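Side-chain contacts in ABC transporter (Thermotoga maritima, PDB 1JI0), which binds ATP and probably hydrolyses it to power branched-chain amino acid transport as the nucleotide-binding subunit of an ABC transporter: residues A[107-112]-A[153-158]; A[50-55]-A[61-66]; A[10-15]-A[20-25]; A[211-216]-A[234-239]. All coordinates share one frame; numbering follows the deposited sequence.

Contact 1: residues A[107-112]-A[153-158]; sequences YNRKDK and ALMSRP
Arg109 carries this contact, reaching from the loop 107-112 to the C-terminal end of helix 142-154 and the turn there. Its NH1 sits over the centre of one face of the Arg157 guanidinium, 3.0 Å from Arg157 CZ. The two guanidinium planes are 67° apart, so one arginine points its edge at the flat side of the other. No hydrogen bond joins them. Asp111 supplies a negative charge beside the pair. Its OD2 is 3.4 Å from Arg109 NH1 and 3.5 Å from Arg157 NH1. In both cases the oxygen lies well out of the guanidinium plane, so these salt bridges rest on charge and not on a directed N-H. The firmer partner of both arginines is Asp118 on helix 114-125, which forms a salt bridge with each. Two carboxylates therefore probably offset the close positive charges.

Further back along Arg109, NE lies 3.2 Å from Met155 O. The CE methyl of Met155, modelled as selenomethionine, is 3.4 Å from Arg109 NH2. Met155 reaches there by bends at chi2 and chi3, and it also packs on Ile115 and Ile122. Arg157 takes a positive phi where the chain leaves the helix. With CG anti to its backbone N (chi1 -173°), its side chain runs toward the loop. Ser156 ties off the preceding turn, as Ser156 OG donates to Ala153 O at 2.8 Å. The whole is a surface salt-bridge network in the helical subdomain of an ABC ATPase, at the far end of the helix that starts in the LSGGE signature sequence.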
loop_
_atom_site.group_PDB
_atom_site.type_symbol
_atom_site.label_atom_id
_atom_site.label_comp_id
_atom_site.label_asym_id
_atom_site.label_seq_id
_atom_site.Cartn_x
_atom_site.Cartn_y
_atom_site.Cartn_z
ATOM N N TYR A 107 4.554 -15.969 -9.434
ATOM C CA TYR A 107 3.987 -16.906 -10.397
ATOM C C TYR A 107 4.175 -16.504 -11.856
ATOM O O TYR A 107 4.089 -17.344 -12.749
ATOM C CB TYR A 107 2.489 -17.088 -10.143
ATOM C CG TYR A 107 1.634 -15.964 -10.695
ATOM C CD1 TYR A 107 1.450 -14.780 -9.982
ATOM C CD2 TYR A 107 1.032 -16.079 -11.948
ATOM C CE1 TYR A 107 0.680 -13.736 -10.506
ATOM C CE2 TYR A 107 0.265 -15.043 -12.481
ATOM C CZ TYR A 107 0.092 -13.877 -11.757
ATOM O OH TYR A 107 -0.682 -12.862 -12.280
ATOM N N ASN A 108 4.431 -15.227 -12.106
ATOM C CA ASN A 108 4.577 -14.758 -13.478
ATOM C C ASN A 108 5.899 -14.050 -13.755
ATOM O O ASN A 108 5.921 -13.036 -14.448
ATOM C CB ASN A 108 3.417 -13.813 -13.805
ATOM C CG ASN A 108 3.375 -13.415 -15.266
ATOM O OD1 ASN A 108 2.628 -12.517 -15.655
ATOM N ND2 ASN A 108 4.173 -14.089 -16.085
ATOM N N ARG A 109 7.007 -14.575 -13.242
ATOM C CA ARG A 109 8.280 -13.905 -13.469
ATOM C C ARG A 109 9.246 -14.524 -14.472
ATOM O O ARG A 109 9.929 -13.797 -15.198
ATOM C CB ARG A 109 8.994 -13.670 -12.136
ATOM C CG ARG A 109 8.491 -12.428 -11.415
ATOM C CD ARG A 109 9.640 -11.641 -10.818
ATOM N NE ARG A 109 10.135 -12.245 -9.588
ATOM C CZ ARG A 109 11.259 -11.881 -8.981
ATOM N NH1 ARG A 109 12.012 -10.919 -9.495
ATOM N NH2 ARG A 109 11.621 -12.471 -7.851
ATOM N N LYS A 110 9.315 -15.849 -14.523
ATOM C CA LYS A 110 10.218 -16.514 -15.462
ATOM C C LYS A 110 11.682 -16.256 -15.093
ATOM O O LYS A 110 12.594 -16.854 -15.666
ATOM C CB LYS A 110 9.949 -16.025 -16.892
ATOM C CG LYS A 110 9.574 -17.128 -17.875
ATOM C CD LYS A 110 10.743 -18.074 -18.120
ATOM C CE LYS A 110 10.357 -19.216 -19.050
ATOM N NZ LYS A 110 11.528 -20.086 -19.357
ATOM N N ASP A 111 11.899 -15.357 -14.137
ATOM C CA ASP A 111 13.243 -15.028 -13.668
ATOM C C ASP A 111 13.951 -16.303 -13.216
ATOM O O ASP A 111 13.329 -17.355 -13.061
ATOM C CB ASP A 111 13.169 -14.060 -12.478
ATOM C CG ASP A 111 12.903 -12.625 -12.894
ATOM O OD1 ASP A 111 11.992 -12.397 -13.716
ATOM O OD2 ASP A 111 13.604 -11.723 -12.385
ATOM N N LYS A 112 15.258 -16.206 -13.013
ATOM C CA LYS A 112 16.037 -17.339 -12.538
ATOM C C LYS A 112 16.832 -16.880 -11.320
ATOM O O LYS A 112 16.677 -17.423 -10.223
ATOM C CB LYS A 112 16.971 -17.863 -13.637
ATOM C CG LYS A 112 16.293 -18.825 -14.617
ATOM C CD LYS A 112 17.317 -19.577 -15.466
ATOM C CE LYS A 112 16.701 -20.806 -16.133
ATOM N NZ LYS A 112 17.691 -21.605 -16.923
ATOM N N ALA A 153 3.637 -9.977 -1.967
ATOM C CA ALA A 153 3.532 -8.896 -2.931
ATOM C C ALA A 153 4.911 -8.558 -3.497
ATOM O O ALA A 153 5.061 -8.303 -4.693
ATOM C CB ALA A 153 2.908 -7.664 -2.266
ATOM N N LEU A 154 5.922 -8.569 -2.638
ATOM C CA LEU A 154 7.275 -8.246 -3.080
ATOM C C LEU A 154 7.806 -9.233 -4.112
ATOM O O LEU A 154 8.473 -8.838 -5.064
ATOM C CB LEU A 154 8.232 -8.196 -1.884
ATOM C CG LEU A 154 8.145 -6.966 -0.977
ATOM C CD1 LEU A 154 9.187 -7.075 0.133
ATOM C CD2 LEU A 154 8.384 -5.719 -1.797
HETATM N N MSE A 155 7.509 -10.518 -3.930
HETATM C CA MSE A 155 7.982 -11.536 -4.865
HETATM C C MSE A 155 7.497 -11.323 -6.299
HETATM O O MSE A 155 7.998 -11.953 -7.224
HETATM C CB MSE A 155 7.575 -12.931 -4.380
HETATM C CG MSE A 155 8.336 -13.408 -3.150
HETATM SE SE MSE A 155 10.267 -13.360 -3.385
HETATM C CE MSE A 155 10.398 -14.134 -5.146
ATOM N N SER A 156 6.520 -10.440 -6.488
ATOM C CA SER A 156 6.013 -10.171 -7.827
ATOM C C SER A 156 6.742 -8.971 -8.417
ATOM O O SER A 156 6.474 -8.571 -9.544
ATOM C CB SER A 156 4.507 -9.891 -7.794
ATOM O OG SER A 156 4.238 -8.573 -7.351
ATOM N N ARG A 157 7.661 -8.400 -7.642
ATOM C CA ARG A 157 8.435 -7.240 -8.084
ATOM C C ARG A 157 7.493 -6.154 -8.628
ATOM O O ARG A 157 7.564 -5.759 -9.801
ATOM C CB ARG A 157 9.448 -7.684 -9.144
ATOM C CG ARG A 157 10.428 -6.611 -9.580
ATOM C CD ARG A 157 11.653 -7.217 -10.261
ATOM N NE ARG A 157 12.548 -7.869 -9.306
ATOM C CZ ARG A 157 13.681 -8.480 -9.639
ATOM N NH1 ARG A 157 14.063 -8.529 -10.910
ATOM N NH2 ARG A 157 14.443 -9.034 -8.704
ATOM N N PRO A 158 6.618 -5.632 -7.757
ATOM C CA PRO A 158 5.621 -4.597 -8.064
ATOM C C PRO A 158 6.195 -3.314 -8.648
ATOM O O PRO A 158 7.282 -2.882 -8.270
ATOM C CB PRO A 158 4.955 -4.333 -6.709
ATOM C CG PRO A 158 5.332 -5.526 -5.860
ATOM C CD PRO A 158 6.719 -5.831 -6.302
#

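Contact 2: residues A[50-55]-A[61-66]; sequences SAIAGL and GKIIFN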
loop_
_atom_site.group_PDB
_atom_site.type_symbol
_atom_site.label_atom_id
_atom_site.label_comp_id
_atom_site.label_asym_id
_atom_site.label_seq_id
_atom_site.Cartn_x
_atom_site.Cartn_y
_atom_site.Cartn_z
ATOM N N SER A 50 -9.199 0.744 -3.866
ATOM C CA SER A 50 -10.041 -0.194 -4.598
ATOM C C SER A 50 -10.303 0.332 -5.999
ATOM O O SER A 50 -10.245 -0.422 -6.965
ATOM C CB SER A 50 -11.371 -0.411 -3.869
ATOM O OG SER A 50 -11.175 -1.158 -2.675
ATOM N N ALA A 51 -10.592 1.626 -6.104
ATOM C CA ALA A 51 -10.850 2.235 -7.399
ATOM C C ALA A 51 -9.605 2.061 -8.266
ATOM O O ALA A 51 -9.684 1.584 -9.400
ATOM C CB ALA A 51 -11.185 3.705 -7.229
ATOM N N ILE A 52 -8.450 2.428 -7.718
ATOM C CA ILE A 52 -7.193 2.307 -8.448
ATOM C C ILE A 52 -6.980 0.881 -8.942
ATOM O O ILE A 52 -6.535 0.669 -10.073
ATOM C CB ILE A 52 -5.986 2.724 -7.564
ATOM C CG1 ILE A 52 -6.041 4.229 -7.276
ATOM C CG2 ILE A 52 -4.684 2.368 -8.264
ATOM C CD1 ILE A 52 -5.072 4.692 -6.185
ATOM N N ALA A 53 -7.303 -0.097 -8.094
ATOM C CA ALA A 53 -7.139 -1.512 -8.437
ATOM C C ALA A 53 -8.291 -2.037 -9.298
ATOM O O ALA A 53 -8.293 -3.202 -9.705
ATOM C CB ALA A 53 -7.026 -2.348 -7.164
ATOM N N GLY A 54 -9.269 -1.177 -9.561
ATOM C CA GLY A 54 -10.412 -1.570 -10.371
ATOM C C GLY A 54 -11.383 -2.506 -9.670
ATOM O O GLY A 54 -12.031 -3.331 -10.318
ATOM N N LEU A 55 -11.493 -2.382 -8.352
ATOM C CA LEU A 55 -12.392 -3.230 -7.576
ATOM C C LEU A 55 -13.725 -2.531 -7.358
ATOM O O LEU A 55 -14.709 -3.151 -6.966
ATOM C CB LEU A 55 -11.753 -3.582 -6.233
ATOM C CG LEU A 55 -10.401 -4.287 -6.345
ATOM C CD1 LEU A 55 -9.856 -4.595 -4.961
ATOM C CD2 LEU A 55 -10.560 -5.555 -7.151
ATOM N N GLY A 61 -13.510 11.045 -13.620
ATOM C CA GLY A 61 -12.076 11.202 -13.438
ATOM C C GLY A 61 -11.274 10.057 -14.027
ATOM O O GLY A 61 -11.837 9.118 -14.595
ATOM N N LYS A 62 -9.952 10.125 -13.905
ATOM C CA LYS A 62 -9.120 9.058 -14.435
ATOM C C LYS A 62 -7.947 8.682 -13.548
ATOM O O LYS A 62 -7.476 9.467 -12.728
ATOM C CB LYS A 62 -8.606 9.404 -15.834
ATOM C CG LYS A 62 -7.730 10.627 -15.902
ATOM C CD LYS A 62 -7.165 10.817 -17.310
ATOM C CE LYS A 62 -8.272 10.963 -18.349
ATOM N NZ LYS A 62 -7.721 11.286 -19.704
ATOM N N ILE A 63 -7.500 7.449 -13.736
ATOM C CA ILE A 63 -6.389 6.883 -12.999
ATOM C C ILE A 63 -5.373 6.551 -14.077
ATOM O O ILE A 63 -5.660 5.792 -15.004
ATOM C CB ILE A 63 -6.826 5.604 -12.253
ATOM C CG1 ILE A 63 -8.001 5.942 -11.325
ATOM C CG2 ILE A 63 -5.667 5.039 -11.444
ATOM C CD1 ILE A 63 -8.493 4.780 -10.474
ATOM N N ILE A 64 -4.195 7.150 -13.962
ATOM C CA ILE A 64 -3.140 6.963 -14.940
ATOM C C ILE A 64 -1.939 6.255 -14.324
ATOM O O ILE A 64 -1.361 6.739 -13.359
ATOM C CB ILE A 64 -2.709 8.338 -15.502
ATOM C CG1 ILE A 64 -3.946 9.103 -15.980
ATOM C CG2 ILE A 64 -1.732 8.152 -16.658
ATOM C CD1 ILE A 64 -3.688 10.564 -16.295
ATOM N N PHE A 65 -1.589 5.099 -14.881
ATOM C CA PHE A 65 -0.457 4.302 -14.417
ATOM C C PHE A 65 0.643 4.437 -15.464
ATOM O O PHE A 65 0.440 4.078 -16.629
ATOM C CB PHE A 65 -0.867 2.836 -14.279
ATOM C CG PHE A 65 0.253 1.932 -13.865
ATOM C CD1 PHE A 65 0.910 2.124 -12.655
ATOM C CD2 PHE A 65 0.637 0.867 -14.673
ATOM C CE1 PHE A 65 1.934 1.266 -12.256
ATOM C CE2 PHE A 65 1.662 0.004 -14.280
ATOM C CZ PHE A 65 2.310 0.205 -13.068
ATOM N N ASN A 66 1.800 4.944 -15.038
ATOM C CA ASN A 66 2.931 5.188 -15.931
ATOM C C ASN A 66 2.503 5.828 -17.241
ATOM O O ASN A 66 2.919 5.401 -18.323
ATOM C CB ASN A 66 3.710 3.909 -16.212
ATOM C CG ASN A 66 4.711 3.606 -15.133
ATOM O OD1 ASN A 66 5.497 4.473 -14.739
ATOM N ND2 ASN A 66 4.703 2.371 -14.647
#
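The flat group met here is the peptide between Ala51 and Ile52, and the CD1 methyl of Ile63 lies over one of its faces. Ile63 CD1 is 3.6 Å from Ala51 O and 3.5 Å from Ile52 CA. The rest of the contact is apolar. Ile63 CD1 meets Ile52 CG1 at 4.1 Å, and the two isoleucine side chains cross at about a right angle. The same methyl lies 4.4 Å from Ala51 CB.

One branch thus does all the touching. Ile63 CG1 is anti to the carbonyl carbon (chi1 -57°), and with chi2 at -177° the chain runs straight out to CD1. All three residues are buried. Leu7 of strand 5-16 touches both isoleucines, and Met162 of strand 160-164 also packs on Ile52.

Just beyond, the helix ends in a Schellman motif at Gly54, which has positive phi. Gly54 N bonds to Ala51 O at 2.8 Å, so this oxygen is satisfied while the methyl packs beside it. Helix 45-52 begins within the Walker A P-loop, and its Lys45, Thr46 and Thr47 bind ATP. The contact packs the end of that helix against the antiparallel beta sheet, an arrangement characteristic of the ABC ATPase fold.

Contact 3: residues A[10-15]-A[20-25]; sequences QSLHVY and HAIKGI
His13 ND1 and His20 NE2 are joined by a hydrogen bond of 2.8 Å, in which either ring could be the donor. The rings meet rim to rim, with planes 21° apart, and His20 NE2 lies near the plane of the His13 ring. His20 is held flat from both sides. Tyr15 covers one face in an offset stack, centroids 3.9 Å apart and planes at 5°. Lys23 CG lies over the centre of the other face. A chi1 of -177° carries the His20 ring away from its own backbone N, along the hairpin toward His13. His13 in turn rests one face on the backbone of Gly24, whose CA is 3.6 Å from the His13 ring centroid in a CH-pi contact.

The other side of the hairpin is apolar. Val14 and Ile22 lie side by side, Val14 CB 3.8 Å from Ile22 CG1. Leu12 CB is 3.9 Å from Ile25 CG1. These residues face helix 45-52, where Thr47 touches Val14 and Thr48 touches Ile22 and Ile25.

Between the faces run the antiparallel backbone bonds. Val14 N to Ile22 O is 2.9 Å, and Leu12 N to Ile25 O is also 2.9 Å. A classic beta bulge puts Ala21 and Ile22 opposite Val14. A G1 bulge puts Gly24, with positive phi, and Ile25 opposite Leu12. The ATP pocket includes Tyr16 and Ile19, at the strand ends flanking the hairpin turn, and the side chain of Ala21 lies about 4 Å from the bound ATP. This is consistent with the A-loop of ABC ATPases, set on a bulged beta hairpin.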
loop_
_atom_site.group_PDB
_atom_site.type_symbol
_atom_site.label_atom_id
_atom_site.label_comp_id
_atom_site.label_asym_id
_atom_site.label_seq_id
_atom_site.Cartn_x
_atom_site.Cartn_y
_atom_site.Cartn_z
ATOM N N GLN A 10 -6.799 11.732 -11.272
ATOM C CA GLN A 10 -7.312 13.056 -11.611
ATOM C C GLN A 10 -8.810 13.159 -11.351
ATOM O O GLN A 10 -9.584 12.343 -11.849
ATOM C CB GLN A 10 -7.044 13.381 -13.086
ATOM C CG GLN A 10 -5.615 13.143 -13.540
ATOM C CD GLN A 10 -5.384 13.583 -14.974
ATOM O OE1 GLN A 10 -6.237 13.385 -15.845
ATOM N NE2 GLN A 10 -4.223 14.176 -15.230
ATOM N N SER A 11 -9.203 14.164 -10.572
ATOM C CA SER A 11 -10.606 14.417 -10.239
ATOM C C SER A 11 -11.432 13.138 -10.125
ATOM O O SER A 11 -12.479 13.009 -10.759
ATOM C CB SER A 11 -11.229 15.336 -11.297
ATOM O OG SER A 11 -10.484 16.540 -11.426
ATOM N N LEU A 12 -10.950 12.201 -9.315
ATOM C CA LEU A 12 -11.615 10.922 -9.121
ATOM C C LEU A 12 -12.895 11.038 -8.307
ATOM O O LEU A 12 -12.922 11.687 -7.263
ATOM C CB LEU A 12 -10.672 9.935 -8.426
ATOM C CG LEU A 12 -11.270 8.601 -7.955
ATOM C CD1 LEU A 12 -11.777 7.808 -9.144
ATOM C CD2 LEU A 12 -10.225 7.803 -7.188
ATOM N N HIS A 13 -13.952 10.404 -8.809
ATOM C CA HIS A 13 -15.251 10.377 -8.141
ATOM C C HIS A 13 -15.662 8.923 -8.027
ATOM O O HIS A 13 -15.566 8.171 -8.995
ATOM C CB HIS A 13 -16.307 11.140 -8.948
ATOM C CG HIS A 13 -16.337 12.605 -8.662
ATOM N ND1 HIS A 13 -17.063 13.145 -7.622
ATOM C CD2 HIS A 13 -15.688 13.640 -9.245
ATOM C CE1 HIS A 13 -16.858 14.450 -7.575
ATOM N NE2 HIS A 13 -16.027 14.776 -8.549
ATOM N N VAL A 14 -16.103 8.519 -6.844
ATOM C CA VAL A 14 -16.534 7.144 -6.653
ATOM C C VAL A 14 -17.849 7.120 -5.897
ATOM O O VAL A 14 -17.979 7.715 -4.825
ATOM C CB VAL A 14 -15.491 6.317 -5.887
ATOM C CG1 VAL A 14 -16.016 4.904 -5.653
ATOM C CG2 VAL A 14 -14.190 6.260 -6.684
ATOM N N TYR A 15 -18.826 6.436 -6.484
ATOM C CA TYR A 15 -20.157 6.304 -5.907
ATOM C C TYR A 15 -20.470 4.827 -5.795
ATOM O O TYR A 15 -20.248 4.073 -6.736
ATOM C CB TYR A 15 -21.216 6.916 -6.822
ATOM C CG TYR A 15 -21.122 8.399 -7.088
ATOM C CD1 TYR A 15 -21.919 9.303 -6.387
ATOM C CD2 TYR A 15 -20.314 8.890 -8.116
ATOM C CE1 TYR A 15 -21.926 10.662 -6.716
ATOM C CE2 TYR A 15 -20.310 10.238 -8.450
ATOM C CZ TYR A 15 -21.119 11.120 -7.753
ATOM O OH TYR A 15 -21.149 12.448 -8.117
ATOM N N HIS A 20 -21.602 8.861 -1.873
ATOM C CA HIS A 20 -20.655 9.470 -2.795
ATOM C C HIS A 20 -19.333 9.443 -2.016
ATOM O O HIS A 20 -18.913 10.452 -1.453
ATOM C CB HIS A 20 -21.089 10.908 -3.072
ATOM C CG HIS A 20 -20.238 11.619 -4.073
ATOM N ND1 HIS A 20 -20.371 12.967 -4.333
ATOM C CD2 HIS A 20 -19.256 11.172 -4.892
ATOM C CE1 HIS A 20 -19.507 13.318 -5.269
ATOM N NE2 HIS A 20 -18.819 12.248 -5.625
ATOM N N ALA A 21 -18.706 8.272 -1.980
ATOM C CA ALA A 21 -17.466 8.041 -1.248
ATOM C C ALA A 21 -16.308 8.990 -1.555
ATOM O O ALA A 21 -15.776 9.628 -0.650
ATOM C CB ALA A 21 -17.024 6.606 -1.451
ATOM N N ILE A 22 -15.902 9.066 -2.820
ATOM C CA ILE A 22 -14.808 9.945 -3.215
ATOM C C ILE A 22 -15.389 11.057 -4.071
ATOM O O ILE A 22 -16.049 10.790 -5.070
ATOM C CB ILE A 22 -13.737 9.181 -4.013
ATOM C CG1 ILE A 22 -13.266 7.954 -3.229
ATOM C CG2 ILE A 22 -12.560 10.096 -4.296
ATOM C CD1 ILE A 22 -12.650 8.282 -1.874
ATOM N N LYS A 23 -15.141 12.302 -3.682
ATOM C CA LYS A 23 -15.697 13.436 -4.408
ATOM C C LYS A 23 -14.723 14.306 -5.196
ATOM O O LYS A 23 -14.609 15.494 -4.925
ATOM C CB LYS A 23 -16.469 14.320 -3.431
ATOM C CG LYS A 23 -17.380 13.535 -2.503
ATOM C CD LYS A 23 -17.979 14.433 -1.443
ATOM C CE LYS A 23 -18.858 13.649 -0.489
ATOM N NZ LYS A 23 -19.361 14.526 0.595
ATOM N N GLY A 24 -14.041 13.718 -6.174
ATOM C CA GLY A 24 -13.115 14.472 -7.011
ATOM C C GLY A 24 -11.745 14.761 -6.425
ATOM O O GLY A 24 -11.374 15.917 -6.247
ATOM N N ILE A 25 -10.979 13.722 -6.131
ATOM C CA ILE A 25 -9.653 13.923 -5.560
ATOM C C ILE A 25 -8.557 13.799 -6.616
ATOM O O ILE A 25 -8.753 13.158 -7.650
ATOM C CB ILE A 25 -9.367 12.896 -4.446
ATOM C CG1 ILE A 25 -9.433 11.481 -5.025
ATOM C CG2 ILE A 25 -10.369 13.075 -3.294
ATOM C CD1 ILE A 25 -8.892 10.430 -4.105
#

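Contact 4: residues A[211-216]-A[234-239]; sequences VLETGQ and KAYLGV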
loop_
_atom_site.group_PDB
_atom_site.type_symbol
_atom_site.label_atom_id
_atom_site.label_comp_id
_atom_site.label_asym_id
_atom_site.label_seq_id
_atom_site.Cartn_x
_atom_site.Cartn_y
_atom_site.Cartn_z
ATOM N N VAL A 211 -4.251 14.337 3.055
ATOM C CA VAL A 211 -5.202 14.175 4.147
ATOM C C VAL A 211 -6.608 14.111 3.565
ATOM O O VAL A 211 -7.119 15.100 3.043
ATOM C CB VAL A 211 -5.116 15.341 5.156
ATOM C CG1 VAL A 211 -6.089 15.103 6.305
ATOM C CG2 VAL A 211 -3.707 15.450 5.705
ATOM N N LEU A 212 -7.217 12.931 3.655
ATOM C CA LEU A 212 -8.560 12.685 3.140
ATOM C C LEU A 212 -9.610 12.811 4.254
ATOM O O LEU A 212 -9.509 12.162 5.294
ATOM C CB LEU A 212 -8.613 11.279 2.520
ATOM C CG LEU A 212 -9.851 10.763 1.765
ATOM C CD1 LEU A 212 -10.039 11.506 0.449
ATOM C CD2 LEU A 212 -9.666 9.271 1.475
ATOM N N GLU A 213 -10.606 13.663 4.030
ATOM C CA GLU A 213 -11.691 13.870 4.988
ATOM C C GLU A 213 -13.004 13.843 4.222
ATOM O O GLU A 213 -13.246 14.690 3.362
ATOM C CB GLU A 213 -11.557 15.218 5.699
ATOM C CG GLU A 213 -10.312 15.352 6.554
ATOM C CD GLU A 213 -10.408 16.502 7.549
ATOM O OE1 GLU A 213 -10.928 17.577 7.174
ATOM O OE2 GLU A 213 -9.958 16.332 8.707
ATOM N N THR A 214 -13.842 12.861 4.538
ATOM C CA THR A 214 -15.138 12.690 3.887
ATOM C C THR A 214 -15.036 12.788 2.364
ATOM O O THR A 214 -15.673 13.636 1.741
ATOM C CB THR A 214 -16.177 13.721 4.406
ATOM O OG1 THR A 214 -16.278 13.625 5.834
ATOM C CG2 THR A 214 -17.555 13.436 3.818
ATOM N N GLY A 215 -14.208 11.926 1.778
ATOM C CA GLY A 215 -14.061 11.889 0.335
ATOM C C GLY A 215 -13.331 13.016 -0.377
ATOM O O GLY A 215 -13.317 13.046 -1.603
ATOM N N GLN A 216 -12.735 13.943 0.362
ATOM C CA GLN A 216 -12.003 15.040 -0.265
ATOM C C GLN A 216 -10.641 15.285 0.395
ATOM O O GLN A 216 -10.476 15.071 1.596
ATOM C CB GLN A 216 -12.815 16.335 -0.201
ATOM C CG GLN A 216 -14.194 16.265 -0.832
ATOM C CD GLN A 216 -14.770 17.648 -1.084
ATOM O OE1 GLN A 216 -14.340 18.353 -1.994
ATOM N NE2 GLN A 216 -15.738 18.047 -0.268
ATOM N N LYS A 234 -3.262 18.623 15.755
ATOM C CA LYS A 234 -4.426 18.607 16.632
ATOM C C LYS A 234 -5.495 17.606 16.214
ATOM O O LYS A 234 -6.058 16.902 17.051
ATOM C CB LYS A 234 -5.033 20.013 16.712
ATOM C CG LYS A 234 -4.156 21.021 17.449
ATOM C CD LYS A 234 -4.610 22.469 17.235
ATOM C CE LYS A 234 -6.089 22.666 17.549
ATOM N NZ LYS A 234 -6.436 22.263 18.940
ATOM N N ALA A 235 -5.764 17.526 14.918
ATOM C CA ALA A 235 -6.794 16.624 14.414
ATOM C C ALA A 235 -6.388 15.161 14.267
ATOM O O ALA A 235 -7.204 14.262 14.485
ATOM C CB ALA A 235 -7.319 17.144 13.074
ATOM N N TYR A 236 -5.135 14.911 13.904
ATOM C CA TYR A 236 -4.691 13.541 13.699
ATOM C C TYR A 236 -3.567 13.048 14.606
ATOM O O TYR A 236 -3.273 11.855 14.625
ATOM C CB TYR A 236 -4.292 13.358 12.231
ATOM C CG TYR A 236 -5.452 13.540 11.280
ATOM C CD1 TYR A 236 -6.353 12.503 11.042
ATOM C CD2 TYR A 236 -5.687 14.767 10.663
ATOM C CE1 TYR A 236 -7.463 12.684 10.214
ATOM C CE2 TYR A 236 -6.797 14.962 9.833
ATOM C CZ TYR A 236 -7.675 13.919 9.616
ATOM O OH TYR A 236 -8.770 14.105 8.809
ATOM N N LEU A 237 -2.944 13.945 15.365
ATOM C CA LEU A 237 -1.853 13.528 16.244
ATOM C C LEU A 237 -2.102 13.841 17.732
ATOM O O LEU A 237 -1.260 13.552 18.586
ATOM C CB LEU A 237 -0.541 14.155 15.756
ATOM C CG LEU A 237 -0.266 13.979 14.253
ATOM C CD1 LEU A 237 1.049 14.630 13.881
ATOM C CD2 LEU A 237 -0.242 12.505 13.893
ATOM N N GLY A 238 -3.264 14.425 18.027
ATOM C CA GLY A 238 -3.644 14.751 19.398
ATOM C C GLY A 238 -2.832 15.805 20.136
ATOM O O GLY A 238 -2.255 15.517 21.179
ATOM N N VAL A 239 -2.812 17.032 19.619
ATOM C CA VAL A 239 -2.049 18.117 20.236
ATOM C C VAL A 239 -2.902 19.336 20.535
ATOM O O VAL A 239 -2.490 20.483 20.296
ATOM C CB VAL A 239 -0.882 18.559 19.323
ATOM C CG1 VAL A 239 -0.054 19.647 19.996
ATOM C CG2 VAL A 239 0.006 17.380 19.045
HETATM O O HOH W 1 -10.352 12.004 7.908
#
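Val211 and Tyr236 have the nearest CA atoms of residues 211-216 and 234-239, yet these are 9.6 Å apart, so side chains and a water span the gap. Tyr236 does most of the reaching. Its CG is anti to the carbonyl carbon (chi1 -64°), and the ring extends toward the strand. There its hydroxyl donates to Glu213: Tyr236 OH to Glu213 OE2 is 2.5 Å, a short bond. The acceptor is the anti lone pair of OE2, the one facing away from the other carboxylate oxygen. OE2 lies near the plane of the ring, at its edge, while the carboxylate is turned 51° from that plane. Glu213 CG is also drawn tightly in, 3.0 Å from Tyr236 OH.

Val211 supports the same ring from the strand. Its CG1 meets Tyr236 CE2 at 3.6 Å, the two side chains coming from opposite directions. A water at the ring edge links the phenol to the backbone. It donates to Tyr236 OH and to Leu212 O, each at 2.8 Å.

Past Glu213 the chain makes a type I' turn to Gln216, which leads into strand 216-222. The side chain of Leu212 points away from the helix, and lies about 4 Å from Gly44 and from the Lys45 side chain, both of the ATP site. Ala199 of helix 199-205 also touches Tyr236. The phenol thus gives one hydrogen bond and takes one. The short bond suggests that Glu213 is a charged carboxylate and a strong acceptor, which would fix the rotation of the phenol O-H.

Overall arrangement
Contacts 2, 3 and 4 all lie near the ATP site and link in sequence, 2 to 3 and 3 to 4, while contact 1 stands apart. Contacts 2 and 3 have centres about 11 Å apart and share an antiparallel sheet. Lys62 O and Gln10 N, 2.8 Å apart, probably hydrogen-bond, and Ala51 packs on Val14 and Leu12. Contact 3 adjoins contact 4 in turn, where Lys23 N lies 2.9 Å from Gly215 O. Ala21 is about 4 Å from ATP, Leu212 about 6 Å and Ala51 about 10 Å, measured from their side chains. Contact 1, in the helical subdomain, lies away from the annotated sites. Its centre is about 36 Å from that of contact 4, across the centre of the chain.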